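Local coordinates for protein UTP-glucose-1-phosphate uridylyltransferase 2 (Trypanosoma brucei, PDB 3GUE) that probably catalyses the transfer of a uridylyl group from UTP to alpha-D-glucose 1-phosphate, forming UDP-glucose and diphosphate, at residues Gly220-Ala225 against Glu370-Val375; Phe242-Cys247 against Asn304-Asn309; Phe276-Ser281 against Glu349-Ala354. One frame throughout, in Å; residues are numbered along the deposited sequence. Where two conformers were deposited one is given.

Contact 1. Residues Gly220-Ala225 against Glu370-Val375. With UPG (uridine-5'-diphosphate-glucose), chain C.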
# COMPACT_ATOMS: atom_id res chain seq x y z
N GLY A 220 -1.58 -5.00 -2.21
CA GLY A 220 -1.15 -6.41 -2.14
C GLY A 220 -0.80 -6.96 -0.76
O GLY A 220 -0.89 -8.17 -0.53
N ASP A 221 -0.39 -6.08 0.14
CA ASP A 221 -0.04 -6.42 1.55
C ASP A 221 -1.25 -6.51 2.51
O ASP A 221 -1.13 -7.03 3.62
CB ASP A 221 0.99 -5.43 2.11
CG ASP A 221 0.45 -3.99 2.16
OD1 ASP A 221 -0.06 -3.58 3.22
OD2 ASP A 221 0.51 -3.29 1.15
N ASN A 222 -2.42 -6.08 2.05
CA ASN A 222 -3.62 -6.03 2.89
C ASN A 222 -4.54 -7.20 2.62
O ASN A 222 -5.33 -7.17 1.69
CB ASN A 222 -4.40 -4.71 2.70
CG ASN A 222 -5.66 -4.64 3.57
OD1 ASN A 222 -5.81 -5.41 4.52
ND2 ASN A 222 -6.56 -3.72 3.25
N LEU A 223 -4.43 -8.23 3.45
CA LEU A 223 -5.16 -9.47 3.23
C LEU A 223 -6.52 -9.39 3.94
O LEU A 223 -7.24 -10.38 4.04
CB LEU A 223 -4.29 -10.65 3.69
CG LEU A 223 -2.98 -10.86 2.90
CD1 LEU A 223 -2.12 -11.92 3.54
CD2 LEU A 223 -3.30 -11.25 1.46
N GLY A 224 -6.87 -8.20 4.41
CA GLY A 224 -8.21 -7.98 5.00
C GLY A 224 -9.24 -7.46 4.01
O GLY A 224 -10.45 -7.51 4.27
N ALA A 225 -8.75 -6.91 2.89
CA ALA A 225 -9.58 -6.27 1.87
C ALA A 225 -10.67 -7.22 1.38
O ALA A 225 -10.43 -8.42 1.19
CB ALA A 225 -8.70 -5.77 0.70
N GLU A 370 -11.47 -4.83 10.52
CA GLU A 370 -11.18 -6.17 9.99
C GLU A 370 -10.97 -6.18 8.46
O GLU A 370 -10.56 -7.19 7.89
CB GLU A 370 -12.17 -7.24 10.51
CG GLU A 370 -12.35 -7.23 12.06
CD GLU A 370 -11.14 -7.72 12.86
OE1 GLU A 370 -10.84 -8.93 12.76
OE2 GLU A 370 -10.51 -6.91 13.61
N ARG A 371 -11.17 -5.03 7.82
CA ARG A 371 -10.86 -4.89 6.39
C ARG A 371 -9.47 -4.35 6.05
O ARG A 371 -9.18 -4.05 4.89
CB ARG A 371 -11.91 -4.02 5.70
CG ARG A 371 -13.30 -4.58 5.80
CD ARG A 371 -14.24 -3.89 4.87
NE ARG A 371 -15.58 -4.43 5.07
CZ ARG A 371 -16.68 -4.00 4.44
NH1 ARG A 371 -16.61 -3.01 3.56
NH2 ARG A 371 -17.85 -4.56 4.72
N PHE A 372 -8.63 -4.19 7.07
CA PHE A 372 -7.35 -3.50 6.93
C PHE A 372 -6.32 -4.14 7.90
O PHE A 372 -6.39 -3.93 9.09
CB PHE A 372 -7.56 -1.99 7.22
CG PHE A 372 -6.32 -1.13 7.08
CD1 PHE A 372 -5.62 -1.07 5.87
CD2 PHE A 372 -5.89 -0.33 8.14
CE1 PHE A 372 -4.49 -0.27 5.74
CE2 PHE A 372 -4.76 0.48 8.01
CZ PHE A 372 -4.06 0.52 6.81
N ALA A 373 -5.43 -4.97 7.33
CA ALA A 373 -4.28 -5.60 7.99
C ALA A 373 -3.03 -5.23 7.18
O ALA A 373 -2.49 -6.06 6.44
CB ALA A 373 -4.44 -7.13 8.05
N PRO A 374 -2.56 -3.97 7.31
CA PRO A 374 -1.48 -3.50 6.45
C PRO A 374 -0.12 -4.07 6.87
O PRO A 374 0.12 -4.30 8.07
CB PRO A 374 -1.46 -1.98 6.72
CG PRO A 374 -1.86 -1.88 8.17
CD PRO A 374 -2.98 -2.92 8.27
N VAL A 375 0.75 -4.26 5.88
CA VAL A 375 2.17 -4.55 6.14
C VAL A 375 3.02 -3.60 5.30
O VAL A 375 3.23 -3.85 4.10
CB VAL A 375 2.54 -6.03 5.81
CG1 VAL A 375 4.07 -6.28 5.99
CG2 VAL A 375 1.70 -7.01 6.73
N1 UPG C . 2.59 -0.25 -5.44
C2 UPG C . 2.42 -0.40 -6.83
N3 UPG C . 3.09 0.50 -7.64
C4 UPG C . 3.90 1.50 -7.16
C5 UPG C . 4.06 1.66 -5.78
C6 UPG C . 3.40 0.80 -4.91
O2 UPG C . 1.74 -1.28 -7.37
O4 UPG C . 4.46 2.23 -7.98
C1C UPG C . 1.88 -1.19 -4.51
C2C UPG C . 2.64 -1.87 -3.36
O2C UPG C . 3.35 -3.02 -3.83
C3C UPG C . 1.47 -2.27 -2.47
C4C UPG C . 0.53 -1.08 -2.61
O4C UPG C . 0.88 -0.40 -3.84
O3C UPG C . 0.82 -3.41 -3.05
C5C UPG C . 0.72 -0.06 -1.44
O5C UPG C . 1.96 0.59 -1.45
PA UPG C . 2.78 0.87 -0.09
O1A UPG C . 2.76 -0.43 0.64
O2A UPG C . 4.06 1.53 -0.34
O3A UPG C . 1.76 1.89 0.71
PB UPG C . 1.73 3.51 0.63
O1B UPG C . 1.66 3.91 -0.78
O2B UPG C . 2.78 4.11 1.52
O3B UPG C . 0.35 3.76 1.42
C1' UPG C . -0.91 3.29 0.81
C2' UPG C . -1.83 4.48 0.59
C3' UPG C . -2.04 5.15 1.94
C4' UPG C . -2.70 4.14 2.90
C5' UPG C . -1.82 2.87 3.03
C6' UPG C . -2.59 1.76 3.70
O2' UPG C . -1.25 5.43 -0.33
O3' UPG C . -2.81 6.33 1.76
O4' UPG C . -2.89 4.73 4.18
O5' UPG C . -1.44 2.32 1.74
O6' UPG C . -1.67 0.76 4.14
O HOH W 1 -2.30 -8.60 5.28
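Gly224 and Arg371 bring their CA atoms within 4.3 Å and Asn222 and Pro374 theirs within 4.9 Å, yet every direct hydrogen bond between the two loops uses a side chain. Asn222 does most of this work. With CG anti to the backbone N (chi1 180°), its amide lies along residues 371-373. Asn222 OD1 takes Ala373 N at 2.9 Å and Gly224 N at 3.0 Å from opposite faces of the amide plane, the second bond making an Asx turn. Asn222 ND2 reaches Arg371 O at 3.1 Å, in the carbonyl plane and on a lone pair, and meets the edge of the Phe372 ring. These three bonds fix the rotation of the amide. Asp221 OD1 receives Val375 N at 2.9 Å on its anti side, 26° out of the carboxylate plane, and OD2 forms a salt bridge with Lys376. A water joins Asp221 O, Leu223 N and Ala373 O, bridging two carbonyls that cannot bond each other. Alongside, Gly220 N donates to O3C of UPG, and Phe372 CE1 is 3.4 Å from UPG O6'. Residues 220-225 leave strand 214-219; Leu223 packs on helix 107-122, Val375 on helix 378-385, and Phe372 against strand 300-309.

Contact 2. Residues Phe242-Cys247 against Asn304-Asn309; sequences FLMEVC and NNIWIN. With UPG (uridine-5'-diphosphate-glucose), chain C.
Glu245 and Asn305 hydrogen-bond side chain to side chain within a buried sheet, Asn305 ND2 meeting Glu245 OE1 at 2.8 Å. The donor stands above the carboxylate plane, 40° out of it, and the carboxylate and amide planes are 76° apart. The other oxygen, Glu245 OE2, forms a salt bridge with Arg371 and takes a water at 2.6 Å; that water accepts from Trp307 NE1 at 2.8 Å, in the plane of the indole. The strands themselves run antiparallel, with Leu243 and Trp307 as a hydrogen-bonded pair (Leu243 N to Trp307 O 3.0 Å) and Glu245 N donating to Asn305 O. On the face that carries Phe242, Met244 and Ile306, Ile306 touches two neighbours with different methyls: CG2, anti to the backbone N, sits over the Phe242 ring in a CH-pi contact, 3.8 Å from its centroid, and CD1 lies 3.6 Å from Met244 CG, the two side chains side by side, pointing the same way. Asn304, hydrogen-bonded through ND2 to Asn219, places CG 3.5 Å from C2' of the UPG glucose. In the mixed sheet, strand 214-219 flanks 300-309 and strand 362-366 flanks 242-248, while helix 229-237 packs on the Leu243 and Trp307 face.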
# COMPACT_ATOMS: atom_id res chain seq x y z
N PHE A 242 -16.03 7.42 -7.09
CA PHE A 242 -14.91 7.02 -6.27
C PHE A 242 -15.39 6.93 -4.82
O PHE A 242 -16.04 7.85 -4.30
CB PHE A 242 -13.81 8.07 -6.46
CG PHE A 242 -12.58 7.89 -5.60
CD1 PHE A 242 -11.38 7.45 -6.16
CD2 PHE A 242 -12.60 8.25 -4.27
CE1 PHE A 242 -10.22 7.35 -5.38
CE2 PHE A 242 -11.46 8.11 -3.46
CZ PHE A 242 -10.26 7.68 -4.01
N LEU A 243 -15.12 5.78 -4.21
CA LEU A 243 -15.34 5.56 -2.81
C LEU A 243 -14.05 5.05 -2.17
O LEU A 243 -13.50 4.05 -2.59
CB LEU A 243 -16.49 4.58 -2.58
CG LEU A 243 -17.05 4.43 -1.16
CD1 LEU A 243 -18.50 4.02 -1.22
CD2 LEU A 243 -16.26 3.44 -0.26
N MET A 244 -13.58 5.76 -1.14
CA MET A 244 -12.43 5.33 -0.32
C MET A 244 -12.85 4.73 1.03
O MET A 244 -13.58 5.38 1.78
CB MET A 244 -11.55 6.55 -0.03
CG MET A 244 -10.42 6.26 0.95
SD MET A 244 -9.48 7.71 1.42
CE MET A 244 -8.67 8.13 -0.13
N GLU A 245 -12.40 3.52 1.36
CA GLU A 245 -12.62 2.98 2.70
C GLU A 245 -11.53 3.55 3.61
O GLU A 245 -10.37 3.56 3.22
CB GLU A 245 -12.59 1.44 2.71
CG GLU A 245 -13.52 0.71 1.74
CD GLU A 245 -13.60 -0.78 2.08
OE1 GLU A 245 -12.72 -1.26 2.84
OE2 GLU A 245 -14.55 -1.45 1.62
N VAL A 246 -11.92 4.08 4.77
CA VAL A 246 -10.98 4.52 5.82
C VAL A 246 -11.26 3.79 7.14
O VAL A 246 -12.38 3.30 7.36
CB VAL A 246 -11.04 6.05 6.09
CG1 VAL A 246 -10.64 6.85 4.85
CG2 VAL A 246 -12.44 6.48 6.60
N CYS A 247 -10.26 3.73 8.02
CA CYS A 247 -10.45 3.23 9.38
C CYS A 247 -10.19 4.35 10.40
O CYS A 247 -9.40 5.28 10.16
CB CYS A 247 -9.49 2.05 9.65
SG CYS A 247 -9.83 0.51 8.70
N ASN A 304 -6.59 2.25 1.53
CA ASN A 304 -6.27 2.05 0.08
C ASN A 304 -7.18 0.96 -0.57
O ASN A 304 -6.94 0.53 -1.69
CB ASN A 304 -4.75 1.85 -0.19
CG ASN A 304 -4.22 2.75 -1.36
OD1 ASN A 304 -4.81 3.80 -1.66
ND2 ASN A 304 -3.13 2.33 -2.02
N ASN A 305 -8.21 0.52 0.17
CA ASN A 305 -9.34 -0.21 -0.40
C ASN A 305 -10.19 0.86 -1.10
O ASN A 305 -10.95 1.60 -0.43
CB ASN A 305 -10.21 -0.88 0.70
CG ASN A 305 -9.45 -1.92 1.58
OD1 ASN A 305 -8.39 -2.43 1.23
ND2 ASN A 305 -10.04 -2.22 2.72
N ILE A 306 -10.07 0.95 -2.42
CA ILE A 306 -10.76 1.98 -3.21
C ILE A 306 -11.62 1.38 -4.33
O ILE A 306 -11.14 0.59 -5.12
CB ILE A 306 -9.76 2.97 -3.89
CG1 ILE A 306 -8.69 3.50 -2.93
CG2 ILE A 306 -10.50 4.08 -4.60
CD1 ILE A 306 -9.23 4.29 -1.79
N TRP A 307 -12.87 1.83 -4.39
CA TRP A 307 -13.81 1.52 -5.48
C TRP A 307 -13.84 2.63 -6.51
O TRP A 307 -14.08 3.81 -6.18
CB TRP A 307 -15.22 1.37 -4.95
CG TRP A 307 -15.53 0.07 -4.22
CD1 TRP A 307 -15.39 -0.18 -2.89
CD2 TRP A 307 -16.05 -1.13 -4.80
NE1 TRP A 307 -15.79 -1.45 -2.60
CE2 TRP A 307 -16.19 -2.07 -3.76
CE3 TRP A 307 -16.39 -1.51 -6.11
CZ2 TRP A 307 -16.65 -3.38 -3.97
CZ3 TRP A 307 -16.87 -2.82 -6.33
CH2 TRP A 307 -17.00 -3.73 -5.25
N ILE A 308 -13.68 2.24 -7.76
CA ILE A 308 -13.85 3.20 -8.83
C ILE A 308 -14.93 2.76 -9.82
O ILE A 308 -15.15 1.56 -10.05
CB ILE A 308 -12.50 3.57 -9.52
CG1 ILE A 308 -11.86 2.35 -10.18
CG2 ILE A 308 -11.49 4.30 -8.51
CD1 ILE A 308 -10.66 2.71 -11.12
N ASN A 309 -15.66 3.75 -10.31
CA ASN A 309 -16.55 3.57 -11.44
C ASN A 309 -15.70 3.79 -12.70
O ASN A 309 -15.09 4.86 -12.90
CB ASN A 309 -17.75 4.53 -11.37
CG ASN A 309 -18.74 4.36 -12.55
OD1 ASN A 309 -18.37 4.52 -13.69
ND2 ASN A 309 -19.96 4.00 -12.26
N1 UPG C . 2.59 -0.25 -5.44
C2 UPG C . 2.42 -0.40 -6.83
N3 UPG C . 3.09 0.50 -7.64
C4 UPG C . 3.90 1.50 -7.16
C5 UPG C . 4.06 1.66 -5.78
C6 UPG C . 3.40 0.80 -4.91
O2 UPG C . 1.74 -1.28 -7.37
O4 UPG C . 4.46 2.23 -7.98
C1C UPG C . 1.88 -1.19 -4.51
C2C UPG C . 2.64 -1.87 -3.36
O2C UPG C . 3.35 -3.02 -3.83
C3C UPG C . 1.47 -2.27 -2.47
C4C UPG C . 0.53 -1.08 -2.61
O4C UPG C . 0.88 -0.40 -3.84
O3C UPG C . 0.82 -3.41 -3.05
C5C UPG C . 0.72 -0.06 -1.44
O5C UPG C . 1.96 0.59 -1.45
PA UPG C . 2.78 0.87 -0.09
O1A UPG C . 2.76 -0.43 0.64
O2A UPG C . 4.06 1.53 -0.34
O3A UPG C . 1.76 1.89 0.71
PB UPG C . 1.73 3.51 0.63
O1B UPG C . 1.66 3.91 -0.78
O2B UPG C . 2.78 4.11 1.52
O3B UPG C . 0.35 3.76 1.42
C1' UPG C . -0.91 3.29 0.81
C2' UPG C . -1.83 4.48 0.59
C3' UPG C . -2.04 5.15 1.94
C4' UPG C . -2.70 4.14 2.90
C5' UPG C . -1.82 2.87 3.03
C6' UPG C . -2.59 1.76 3.70
O2' UPG C . -1.25 5.43 -0.33
O3' UPG C . -2.81 6.33 1.76
O4' UPG C . -2.89 4.73 4.18
O5' UPG C . -1.44 2.32 1.74
O6' UPG C . -1.67 0.76 4.14
O HOH W 2 -15.58 -2.95 -0.21

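Contact 3. Residues Phe276-Ser281 against Glu349-Ala354. With UPG (uridine-5'-diphosphate-glucose), chain C.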
# COMPACT_ATOMS: atom_id res chain seq x y z
N PHE A 276 -11.82 17.17 -0.15
CA PHE A 276 -10.95 16.19 0.49
C PHE A 276 -9.52 16.35 -0.01
O PHE A 276 -9.29 16.72 -1.17
CB PHE A 276 -11.40 14.77 0.13
CG PHE A 276 -12.54 14.23 0.97
CD1 PHE A 276 -12.46 14.21 2.37
CD2 PHE A 276 -13.64 13.66 0.36
CE1 PHE A 276 -13.47 13.67 3.13
CE2 PHE A 276 -14.66 13.13 1.12
CZ PHE A 276 -14.57 13.14 2.50
N VAL A 277 -8.56 16.11 0.88
CA VAL A 277 -7.17 15.93 0.50
C VAL A 277 -6.60 14.69 1.19
O VAL A 277 -6.98 14.35 2.31
CB VAL A 277 -6.23 17.20 0.74
CG1 VAL A 277 -7.00 18.53 0.64
CG2 VAL A 277 -5.49 17.11 2.07
N LEU A 278 -5.69 14.01 0.50
CA LEU A 278 -4.99 12.88 1.08
C LEU A 278 -3.57 13.37 1.35
O LEU A 278 -2.90 13.91 0.46
CB LEU A 278 -5.03 11.70 0.11
CG LEU A 278 -4.26 10.41 0.43
CD1 LEU A 278 -4.85 9.70 1.63
CD2 LEU A 278 -4.32 9.48 -0.83
N ARG A 279 -3.14 13.31 2.61
CA ARG A 279 -1.74 13.61 2.89
C ARG A 279 -0.97 12.32 3.20
O ARG A 279 -1.17 11.72 4.27
CB ARG A 279 -1.57 14.61 4.00
CG ARG A 279 -0.11 15.02 4.19
CD ARG A 279 0.09 16.11 5.16
NE ARG A 279 -0.46 15.84 6.49
CZ ARG A 279 -0.30 16.66 7.52
NH1 ARG A 279 0.40 17.78 7.35
NH2 ARG A 279 -0.84 16.38 8.70
N GLU A 280 -0.11 11.91 2.26
CA GLU A 280 0.76 10.73 2.40
C GLU A 280 1.98 11.05 3.27
O GLU A 280 2.31 12.21 3.48
CB GLU A 280 1.24 10.25 1.05
CG GLU A 280 0.15 9.70 0.12
CD GLU A 280 -0.44 8.39 0.59
OE1 GLU A 280 0.20 7.33 0.49
OE2 GLU A 280 -1.57 8.43 1.05
N SER A 281 2.65 10.01 3.76
CA SER A 281 3.93 10.17 4.46
C SER A 281 4.94 11.04 3.71
O SER A 281 5.57 11.94 4.29
CB SER A 281 4.55 8.79 4.72
OG SER A 281 3.89 8.12 5.77
N GLU A 349 6.38 10.34 -7.73
CA GLU A 349 5.37 9.29 -7.52
C GLU A 349 4.03 9.94 -7.25
O GLU A 349 3.97 11.02 -6.65
CB GLU A 349 5.72 8.45 -6.29
CG GLU A 349 6.90 7.50 -6.45
CD GLU A 349 7.83 7.57 -5.27
OE1 GLU A 349 7.76 8.59 -4.56
OE2 GLU A 349 8.61 6.63 -5.03
N VAL A 350 2.96 9.25 -7.65
CA VAL A 350 1.58 9.59 -7.26
C VAL A 350 0.86 8.46 -6.52
O VAL A 350 1.22 7.28 -6.66
CB VAL A 350 0.72 9.98 -8.48
CG1 VAL A 350 1.05 11.37 -8.94
CG2 VAL A 350 0.92 8.96 -9.62
N ALA A 351 -0.17 8.82 -5.74
CA ALA A 351 -0.97 7.85 -4.94
C ALA A 351 -2.40 7.76 -5.50
O ALA A 351 -3.05 8.79 -5.79
CB ALA A 351 -0.99 8.27 -3.50
N MET A 352 -2.91 6.54 -5.64
CA MET A 352 -4.22 6.36 -6.27
C MET A 352 -5.32 7.04 -5.43
O MET A 352 -6.37 7.41 -5.96
CB MET A 352 -4.50 4.90 -6.58
CG MET A 352 -4.62 4.02 -5.36
SD MET A 352 -5.47 2.50 -5.77
CE MET A 352 -5.99 2.01 -4.13
N GLY A 353 -5.06 7.24 -4.14
CA GLY A 353 -6.07 7.79 -3.24
C GLY A 353 -6.30 9.27 -3.52
O GLY A 353 -7.34 9.80 -3.19
N ALA A 354 -5.31 9.92 -4.14
CA ALA A 354 -5.37 11.36 -4.41
C ALA A 354 -6.44 11.73 -5.47
O ALA A 354 -6.80 12.90 -5.63
CB ALA A 354 -3.94 11.88 -4.80
N1 UPG C . 2.59 -0.25 -5.44
C2 UPG C . 2.42 -0.40 -6.83
N3 UPG C . 3.09 0.50 -7.64
C4 UPG C . 3.90 1.50 -7.16
C5 UPG C . 4.06 1.66 -5.78
C6 UPG C . 3.40 0.80 -4.91
O2 UPG C . 1.74 -1.28 -7.37
O4 UPG C . 4.46 2.23 -7.98
C1C UPG C . 1.88 -1.19 -4.51
C2C UPG C . 2.64 -1.87 -3.36
O2C UPG C . 3.35 -3.02 -3.83
C3C UPG C . 1.47 -2.27 -2.47
C4C UPG C . 0.53 -1.08 -2.61
O4C UPG C . 0.88 -0.40 -3.84
O3C UPG C . 0.82 -3.41 -3.05
C5C UPG C . 0.72 -0.06 -1.44
O5C UPG C . 1.96 0.59 -1.45
PA UPG C . 2.78 0.87 -0.09
O1A UPG C . 2.76 -0.43 0.64
O2A UPG C . 4.06 1.53 -0.34
O3A UPG C . 1.76 1.89 0.71
PB UPG C . 1.73 3.51 0.63
O1B UPG C . 1.66 3.91 -0.78
O2B UPG C . 2.78 4.11 1.52
O3B UPG C . 0.35 3.76 1.42
C1' UPG C . -0.91 3.29 0.81
C2' UPG C . -1.83 4.48 0.59
C3' UPG C . -2.04 5.15 1.94
C4' UPG C . -2.70 4.14 2.90
C5' UPG C . -1.82 2.87 3.03
C6' UPG C . -2.59 1.76 3.70
O2' UPG C . -1.25 5.43 -0.33
O3' UPG C . -2.81 6.33 1.76
O4' UPG C . -2.89 4.73 4.18
O5' UPG C . -1.44 2.32 1.74
O6' UPG C . -1.67 0.76 4.14
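Leu278 presses its CD2 methyl onto the Gly353-Ala354 peptide, 3.3 Å from Gly353 C and 3.5 Å from Ala354 N. The methyl occupies the side on which a side chain at position 353 would project, so the glycine lets it come this close. With CG anti to the backbone N (chi1 175°), the leucine forks: CD2 goes to the turn, and CD1 faces the sugar, 3.9 Å from O3' of UPG. Two residues further on, Glu280 points the same way. Its CG touches Ala351 CB at 4.1 Å, and the chain then bends at chi2 (-69°), turning the carboxylate to the glucose ring. There it grips two neighbouring hydroxyls: O2' donates to Glu280 OE1 at 2.5 Å and O3' donates to Glu280 OE2, also at 2.5 Å. This two-pronged hold fixes the position of the carboxylate against the sugar, and the backbone N of Glu280 is in turn bonded to Gln283. The site belongs to a nucleotidyltransferase of the GT-A clan, and the glutamate comes from the end of strand 275-280, an outer strand of a small antiparallel sheet whose neighbour is 257-262. Across the contact, residues 349-354 follow strand 344-349 and curl into a 3-10 turn in which Ala354 N bonds to Ala351 O at 3.0 Å. No hydrogen bond links the two segments; the contact across them is van der Waals, between Leu278 or Glu280 and the turn. Met352 N is bonded to His191 ND1, which probably helps to orient this second ligand-binding residue, whose NE2 bonds to UPG.

In the fold
Along the chain 220-225, 242-247 and 276-281 come first; 304-309 then returns to 242-247, 349-354 to 276-281, and 370-375 last of all to 220-225. Contact 1 closes the longest loop and encloses the other two; contacts 2 and 3 cross, since their segments alternate. Contact 2 pairs strands of the central mixed sheet, contact 1 joins loops following two strands of that sheet, and contact 3 sets the end of a small antiparallel sheet against a turn. Contacts 1 and 2 meet at a probable hydrogen bond from Asn305 ND2 to Arg371 O, contacts 2 and 3 where Met352 packs on Asn304 and Ile306. Contacts 1 and 3, about 9 Å apart at their nearest atoms, share UPG, which all three touch.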